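Local coordinates for protein D-hydantoinase (Ralstonia pickettii, PDB 1NFG) that probably catalyses the stereospecific, zinc-dependent opening of the cyclic amide bond in D-hydantoin derivatives, using two zinc ions held in a TIM barrel, at residues A[57-62]-A[313-318]; A[69-74]-A[408-413]; A[77-82]-A[339-344]. All blocks are in the same frame, centred on the assembly; numbering follows the deposited sequence.

Contact 1 (A[57-62]-A[313-318]). With ZN (zinc ion), chain E.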
# COMPACT_ATOMS: atom_id res chain seq x y z
N HIS A 57 29.06 7.86 6.95
CA HIS A 57 29.21 6.80 5.96
C HIS A 57 30.39 7.05 5.03
O HIS A 57 30.22 7.54 3.91
CB HIS A 57 27.92 6.66 5.14
CG HIS A 57 27.88 5.42 4.29
ND1 HIS A 57 26.69 4.81 3.93
CD2 HIS A 57 28.86 4.68 3.72
CE1 HIS A 57 26.95 3.75 3.19
NE2 HIS A 57 28.26 3.65 3.05
N THR A 58 31.59 6.71 5.50
CA THR A 58 32.80 6.88 4.71
C THR A 58 33.67 5.63 4.64
O THR A 58 33.63 4.77 5.53
CB THR A 58 33.70 8.02 5.26
OG1 THR A 58 34.04 7.74 6.62
CG2 THR A 58 32.99 9.35 5.17
N HIS A 59 34.45 5.55 3.57
CA HIS A 59 35.39 4.46 3.34
C HIS A 59 36.66 5.20 2.95
O HIS A 59 37.18 5.07 1.84
CB HIS A 59 34.91 3.57 2.21
CG HIS A 59 33.58 2.93 2.48
ND1 HIS A 59 33.36 2.09 3.55
CD2 HIS A 59 32.40 3.01 1.82
CE1 HIS A 59 32.10 1.69 3.54
NE2 HIS A 59 31.50 2.23 2.50
N VAL A 60 37.13 6.01 3.89
CA VAL A 60 38.31 6.85 3.76
C VAL A 60 39.56 6.16 3.21
O VAL A 60 40.24 6.70 2.33
CB VAL A 60 38.60 7.51 5.12
CG1 VAL A 60 39.90 8.23 5.07
CG2 VAL A 60 37.49 8.48 5.46
N GLU A 61 39.88 4.98 3.73
CA GLU A 61 41.04 4.21 3.29
C GLU A 61 40.63 2.75 3.12
O GLU A 61 40.22 2.09 4.07
CB GLU A 61 42.16 4.31 4.33
CG GLU A 61 43.55 4.36 3.74
CD GLU A 61 44.61 4.54 4.80
OE1 GLU A 61 44.97 3.55 5.45
OE2 GLU A 61 45.08 5.68 4.99
N THR A 62 40.77 2.25 1.90
CA THR A 62 40.36 0.88 1.61
C THR A 62 41.30 0.12 0.69
O THR A 62 42.08 0.72 -0.06
CB THR A 62 38.94 0.90 0.98
OG1 THR A 62 37.97 0.91 2.02
CG2 THR A 62 38.71 -0.30 0.08
N ASP A 313 29.12 7.99 1.53
CA ASP A 313 29.58 6.68 1.04
C ASP A 313 30.81 6.97 0.17
O ASP A 313 30.94 6.45 -0.95
CB ASP A 313 28.49 5.97 0.23
CG ASP A 313 28.83 4.50 -0.06
OD1 ASP A 313 29.62 3.90 0.70
OD2 ASP A 313 28.29 3.93 -1.04
N HIS A 314 31.69 7.80 0.71
CA HIS A 314 32.92 8.22 0.04
C HIS A 314 33.91 7.08 -0.24
O HIS A 314 34.32 6.34 0.66
CB HIS A 314 33.62 9.29 0.89
CG HIS A 314 34.90 9.80 0.28
ND1 HIS A 314 34.92 10.74 -0.72
CD2 HIS A 314 36.19 9.47 0.51
CE1 HIS A 314 36.17 10.97 -1.08
NE2 HIS A 314 36.96 10.21 -0.35
N CYS A 315 34.28 6.97 -1.52
CA CYS A 315 35.24 5.98 -1.99
C CYS A 315 36.23 6.69 -2.90
O CYS A 315 35.96 7.79 -3.40
CB CYS A 315 34.53 4.87 -2.76
SG CYS A 315 33.55 3.78 -1.73
N SER A 316 37.38 6.07 -3.13
CA SER A 316 38.38 6.69 -3.98
C SER A 316 39.04 5.71 -4.94
O SER A 316 40.09 5.14 -4.64
CB SER A 316 39.44 7.37 -3.10
OG SER A 316 39.73 6.59 -1.95
N TRP A 317 38.42 5.52 -6.10
CA TRP A 317 38.97 4.64 -7.11
C TRP A 317 39.32 5.51 -8.31
O TRP A 317 38.43 5.95 -9.05
CB TRP A 317 37.96 3.57 -7.51
CG TRP A 317 37.53 2.70 -6.38
CD1 TRP A 317 36.26 2.48 -5.95
CD2 TRP A 317 38.38 1.92 -5.53
NE1 TRP A 317 36.26 1.62 -4.88
CE2 TRP A 317 37.55 1.26 -4.60
CE3 TRP A 317 39.77 1.71 -5.46
CZ2 TRP A 317 38.05 0.40 -3.61
CZ3 TRP A 317 40.27 0.86 -4.47
CH2 TRP A 317 39.41 0.22 -3.56
N LEU A 318 40.60 5.78 -8.49
CA LEU A 318 41.07 6.61 -9.59
C LEU A 318 40.37 6.22 -10.88
O LEU A 318 40.23 5.04 -11.19
CB LEU A 318 42.58 6.46 -9.78
CG LEU A 318 43.48 6.90 -8.63
CD1 LEU A 318 44.92 6.59 -9.01
CD2 LEU A 318 43.30 8.38 -8.36
ZN ZN E . 29.31 1.96 1.74
O HOH W 1 37.66 3.57 -1.16
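His57, His59 and Asp313 meet round one zinc ion. The zinc lies 2.4 Å from His57 NE2, 2.3 Å from His59 NE2 and 2.2 Å from Asp313 OD1. The carbamate of Lys148 completes this site and bridges to the second zinc. The side chains of His57 and Asp313 run side by side in the same direction. CG of His57 is anti to the backbone N (chi1 -168°), which carries the ring toward Asp313. Asp313 CB lies over one face of the His57 ring, 3.8 Å from its centroid, a CH-pi contact. The carboxylate beyond it is turned 53° from the ring plane, and OD1 and NE2 bind the same zinc. His59 arrives from another direction. Its side chain crosses that of Asp313 at a slant, with ring and carboxylate 73° apart. OD1 sits at the edge of the His59 ring, near its plane. Glu260 OE2 bonds His57 ND1 and so helps fix that ring.

Two weak backbone bonds also join the segments. Asp313 N donates to His57 O (2.7 Å), and His59 N donates to His314 O (3.0 Å). Cys315 SG lies obliquely beside the His59 ring, 3.8 Å from CD2. Further along, Thr62 CG2 touches the indole of Trp317 at CH2 (3.7 Å), the two side chains crossing at about a right angle. A water links the segments, accepting from Ser316 N and giving a weak bond to His59 O.

His57 and His59 form the HxH motif of metal-dependent hydrolases. It lies at the end of strand 48-58, and Asp313 follows strand 310-311. Phe91 of strand 85-93 meets both histidine rings, edge-to-face in the case of His57. Val60 packs on Phe73 and Ala76 of helix 73-82.

Contact 2 (A[69-74]-A[408-413])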
# COMPACT_ATOMS: atom_id res chain seq x y z
N SER A 69 42.98 2.15 -2.26
CA SER A 69 42.23 3.34 -2.65
C SER A 69 43.15 4.55 -2.78
O SER A 69 44.15 4.67 -2.08
CB SER A 69 41.13 3.62 -1.63
OG SER A 69 41.65 3.61 -0.31
N ALA A 70 42.78 5.46 -3.68
CA ALA A 70 43.56 6.66 -3.92
C ALA A 70 43.70 7.51 -2.65
O ALA A 70 44.77 8.04 -2.36
CB ALA A 70 42.92 7.48 -5.03
N ASP A 71 42.61 7.64 -1.90
CA ASP A 71 42.63 8.42 -0.67
C ASP A 71 43.07 7.59 0.51
O ASP A 71 42.90 6.37 0.53
CB ASP A 71 41.25 9.01 -0.35
CG ASP A 71 41.04 10.38 -0.94
OD1 ASP A 71 42.03 11.13 -1.08
OD2 ASP A 71 39.89 10.72 -1.25
N THR A 72 43.63 8.27 1.51
CA THR A 72 44.07 7.64 2.74
C THR A 72 43.31 8.37 3.83
O THR A 72 42.61 9.34 3.56
CB THR A 72 45.58 7.83 2.98
OG1 THR A 72 45.88 9.24 3.04
CG2 THR A 72 46.39 7.18 1.88
N PHE A 73 43.45 7.91 5.07
CA PHE A 73 42.77 8.56 6.17
C PHE A 73 43.17 10.04 6.24
O PHE A 73 42.38 10.89 6.66
CB PHE A 73 43.11 7.85 7.47
CG PHE A 73 41.92 7.49 8.29
CD1 PHE A 73 41.26 8.45 9.05
CD2 PHE A 73 41.46 6.18 8.32
CE1 PHE A 73 40.15 8.11 9.83
CE2 PHE A 73 40.36 5.82 9.09
CZ PHE A 73 39.70 6.79 9.84
N ALA A 74 44.39 10.35 5.82
CA ALA A 74 44.90 11.71 5.85
C ALA A 74 44.38 12.59 4.72
O ALA A 74 43.91 13.70 4.96
CB ALA A 74 46.42 11.69 5.82
N ASN A 408 41.41 16.29 -2.06
CA ASN A 408 41.74 14.90 -1.76
C ASN A 408 42.70 14.36 -2.82
O ASN A 408 43.24 15.13 -3.63
CB ASN A 408 40.46 14.05 -1.68
CG ASN A 408 39.88 13.72 -3.04
OD1 ASN A 408 39.93 14.53 -3.97
ND2 ASN A 408 39.30 12.53 -3.15
N ALA A 409 42.92 13.05 -2.84
CA ALA A 409 43.86 12.46 -3.79
C ALA A 409 43.24 11.84 -5.05
O ALA A 409 43.91 11.09 -5.77
CB ALA A 409 44.71 11.42 -3.08
N MET A 410 41.98 12.16 -5.34
CA MET A 410 41.29 11.61 -6.51
C MET A 410 41.56 12.36 -7.82
O MET A 410 41.97 13.51 -7.81
CB MET A 410 39.79 11.55 -6.27
CG MET A 410 39.36 10.34 -5.47
SD MET A 410 39.73 8.82 -6.36
CE MET A 410 38.34 8.74 -7.48
N ASP A 411 41.30 11.68 -8.94
CA ASP A 411 41.51 12.29 -10.25
C ASP A 411 40.23 12.81 -10.90
O ASP A 411 40.23 13.18 -12.07
CB ASP A 411 42.23 11.30 -11.19
CG ASP A 411 41.47 10.00 -11.36
OD1 ASP A 411 40.83 9.54 -10.38
OD2 ASP A 411 41.53 9.43 -12.47
N TYR A 412 39.15 12.85 -10.13
CA TYR A 412 37.88 13.38 -10.62
C TYR A 412 36.88 13.61 -9.48
O TYR A 412 37.06 13.11 -8.37
CB TYR A 412 37.25 12.45 -11.67
CG TYR A 412 36.52 11.24 -11.11
CD1 TYR A 412 37.21 10.07 -10.77
CD2 TYR A 412 35.14 11.27 -10.90
CE1 TYR A 412 36.54 8.96 -10.26
CE2 TYR A 412 34.46 10.16 -10.38
CZ TYR A 412 35.17 9.01 -10.06
OH TYR A 412 34.50 7.92 -9.55
N SER A 413 35.84 14.37 -9.78
CA SER A 413 34.77 14.66 -8.82
C SER A 413 33.45 14.16 -9.39
O SER A 413 33.21 14.26 -10.60
CB SER A 413 34.67 16.15 -8.55
OG SER A 413 33.54 16.42 -7.73
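The carboxylate of Asp71 takes two hydrogen bonds from the loop at 408-413, one on each oxygen. Ala409 N donates to Asp71 OD1 over 2.8 Å, at an N-H...O angle of 163°. Asn408 ND2 donates to Asp71 OD2 over 2.7 Å. Both donors come to the syn side, a little out of the carboxylate plane. The two side chains cross at about a right angle, and the planes of carboxylate and amide are 58° apart. Asp71 OD2 still lies close to the amide plane of Asn408, as suits a bond along that N-H. Beside this polar pair is a small apolar contact, Ala70 CB against Met410 SD at 3.7 Å. The Met410 chain is bent at chi2 and chi3, which folds its sulfur back to Ala70. Separately, Ala409 CB packs 3.5 Å from Ala70 O.

In the next shell, Asn408 OD1 is bonded by Gln403 NE2 and, weakly, by Met410 N, so the amide is held at both ends. Ser316 OG bonds Asp71 N. Asp71 lies just before Thr72, the N-cap of helix 73-82.

Asp71 has two more partners, Thr75 OG1 on OD1 and His314 NE2 on OD2. A carboxylate so surrounded by donors is probably ionised. It could polarise His314, whose backbone O takes a weak bond from zinc ligand His59, and so link the loop to the surroundings of the metal.

Contact 3 (A[77-82]-A[339-344])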
# COMPACT_ATOMS: atom_id res chain seq x y z
N THR A 77 40.29 13.07 5.21
CA THR A 77 39.91 13.96 6.31
C THR A 77 40.24 15.41 6.00
O THR A 77 39.54 16.31 6.46
CB THR A 77 40.58 13.57 7.64
OG1 THR A 77 41.99 13.43 7.43
CG2 THR A 77 40.00 12.26 8.17
N VAL A 78 41.29 15.65 5.23
CA VAL A 78 41.63 17.02 4.89
C VAL A 78 40.55 17.56 3.97
O VAL A 78 40.09 18.69 4.13
CB VAL A 78 43.02 17.12 4.20
CG1 VAL A 78 43.22 18.50 3.57
CG2 VAL A 78 44.12 16.87 5.23
N ALA A 79 40.14 16.74 3.00
CA ALA A 79 39.09 17.14 2.06
C ALA A 79 37.79 17.35 2.84
O ALA A 79 37.05 18.30 2.59
CB ALA A 79 38.91 16.06 1.00
N ALA A 80 37.53 16.46 3.79
CA ALA A 80 36.34 16.57 4.60
C ALA A 80 36.28 17.94 5.28
O ALA A 80 35.26 18.63 5.23
CB ALA A 80 36.32 15.46 5.65
N ALA A 81 37.39 18.34 5.89
CA ALA A 81 37.47 19.62 6.59
C ALA A 81 37.19 20.77 5.64
O ALA A 81 36.42 21.68 5.95
CB ALA A 81 38.83 19.79 7.23
N CYS A 82 37.83 20.74 4.47
CA CYS A 82 37.65 21.79 3.49
C CYS A 82 36.21 21.82 3.00
O CYS A 82 35.78 22.80 2.39
CB CYS A 82 38.60 21.58 2.31
SG CYS A 82 40.34 21.88 2.71
N GLY A 339 33.05 11.89 -2.56
CA GLY A 339 32.11 12.94 -2.23
C GLY A 339 32.14 13.47 -0.81
O GLY A 339 31.32 14.32 -0.46
N VAL A 340 33.07 13.01 0.02
CA VAL A 340 33.12 13.48 1.41
C VAL A 340 33.25 15.00 1.50
O VAL A 340 32.73 15.62 2.43
CB VAL A 340 34.28 12.82 2.21
CG1 VAL A 340 35.62 13.41 1.80
CG2 VAL A 340 34.03 12.98 3.71
N GLU A 341 33.93 15.60 0.53
CA GLU A 341 34.13 17.05 0.55
C GLU A 341 32.93 17.84 0.04
O GLU A 341 32.57 18.86 0.61
CB GLU A 341 35.36 17.44 -0.27
CG GLU A 341 35.84 18.86 0.03
CD GLU A 341 37.06 19.27 -0.78
OE1 GLU A 341 38.00 18.45 -0.92
OE2 GLU A 341 37.09 20.42 -1.26
N GLU A 342 32.33 17.36 -1.04
CA GLU A 342 31.19 18.04 -1.65
C GLU A 342 29.86 17.88 -0.92
O GLU A 342 28.94 18.67 -1.13
CB GLU A 342 31.02 17.57 -3.10
CG GLU A 342 32.25 17.76 -3.97
CD GLU A 342 33.17 16.55 -3.99
OE1 GLU A 342 33.35 15.89 -2.94
OE2 GLU A 342 33.73 16.25 -5.07
N ARG A 343 29.76 16.87 -0.05
CA ARG A 343 28.51 16.60 0.65
C ARG A 343 27.69 17.81 1.09
O ARG A 343 26.58 18.01 0.61
CB ARG A 343 28.74 15.67 1.86
CG ARG A 343 27.42 15.19 2.48
CD ARG A 343 27.61 14.27 3.68
NE ARG A 343 28.37 14.90 4.76
CZ ARG A 343 27.94 15.02 6.01
NH1 ARG A 343 26.74 14.54 6.35
NH2 ARG A 343 28.70 15.61 6.92
N LEU A 344 28.23 18.62 2.00
CA LEU A 344 27.48 19.77 2.49
C LEU A 344 27.02 20.74 1.41
O LEU A 344 25.84 21.08 1.34
CB LEU A 344 28.29 20.55 3.55
CG LEU A 344 28.59 19.92 4.91
CD1 LEU A 344 28.40 20.96 5.98
CD2 LEU A 344 27.68 18.75 5.18
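The methyls of Ala79 and Ala80 pack against Val340 in a small apolar contact. Ala80 CB lies 3.9 Å from Val340 CG2, and Ala79 CB lies 4.3 Å from Val340 CG1. CG2 thus meets the Ala80 methyl, while CG1 lies near Ala80 N and, more loosely, Ala79 CB. The rotation about chi1 of Val340 (75°) sets this up: CG2 is anti to the backbone N, and CG1 sits between the N and the carbonyl carbon. With only methyl groups there, the backbones come near, with the CA atoms of Ala80 and Glu341 4.6 Å apart. Ile88 of strand 85-93 touches both Ala80 and Val340. Val340 also reaches Asp55 and Thr58 of strand 48-58.

This layering belongs to the TIM barrel of the amidohydrolases. Strands 48-58 and 85-93 run parallel, and helix 73-82 joins them as a crossover on the outside of the barrel. Helix 343-352 comes after strand 310-311. Val340 and Glu341, close to its start, pack against helix 73-82.

The Glu341 carboxylate meets helix 73-82 without a hydrogen bond between the two segments. The Glu341 side chain has CG anti to the backbone N and stays extended beyond it, so it runs alongside Ala79 toward Cys82. Its carboxylate ends between the two, with OE2 4.0 Å from Cys82 CB. His407 N donates to OE1, on the Ala79 side, so this buried oxygen has a partner.

Backbone bonds keep each partner in shape. In helix 73-82 Ala81 N donates to Thr77 O (3.0 Å) and Cys82 N to Val78 O (3.1 Å). In 339-344, Arg343 N donates to Gly339 O (3.0 Å).

How the contacts relate
From the N terminus the chain meets 57-62, 69-74 and 77-82 in turn, along strand 48-58, the loop after it and helix 73-82. Contact 1 closes first, at 313-318, and contact 3 next, at 339-344. Contact 2 closes last, at 408-413. Contact 1 therefore crosses both others, while contact 3 lies wholly within the span of contact 2. Thr62 N bonds Ser69 OG between contacts 1 and 2, Gly339 N bonds His314 ND1 between 3 and 1, and Ser413 OG pairs with Glu342 OE2 between 2 and 3. Together they tie strand 48-58 and helix 73-82 to the loop after strand 310-311, the start of helix 343-352 and the loop before strand 419-429.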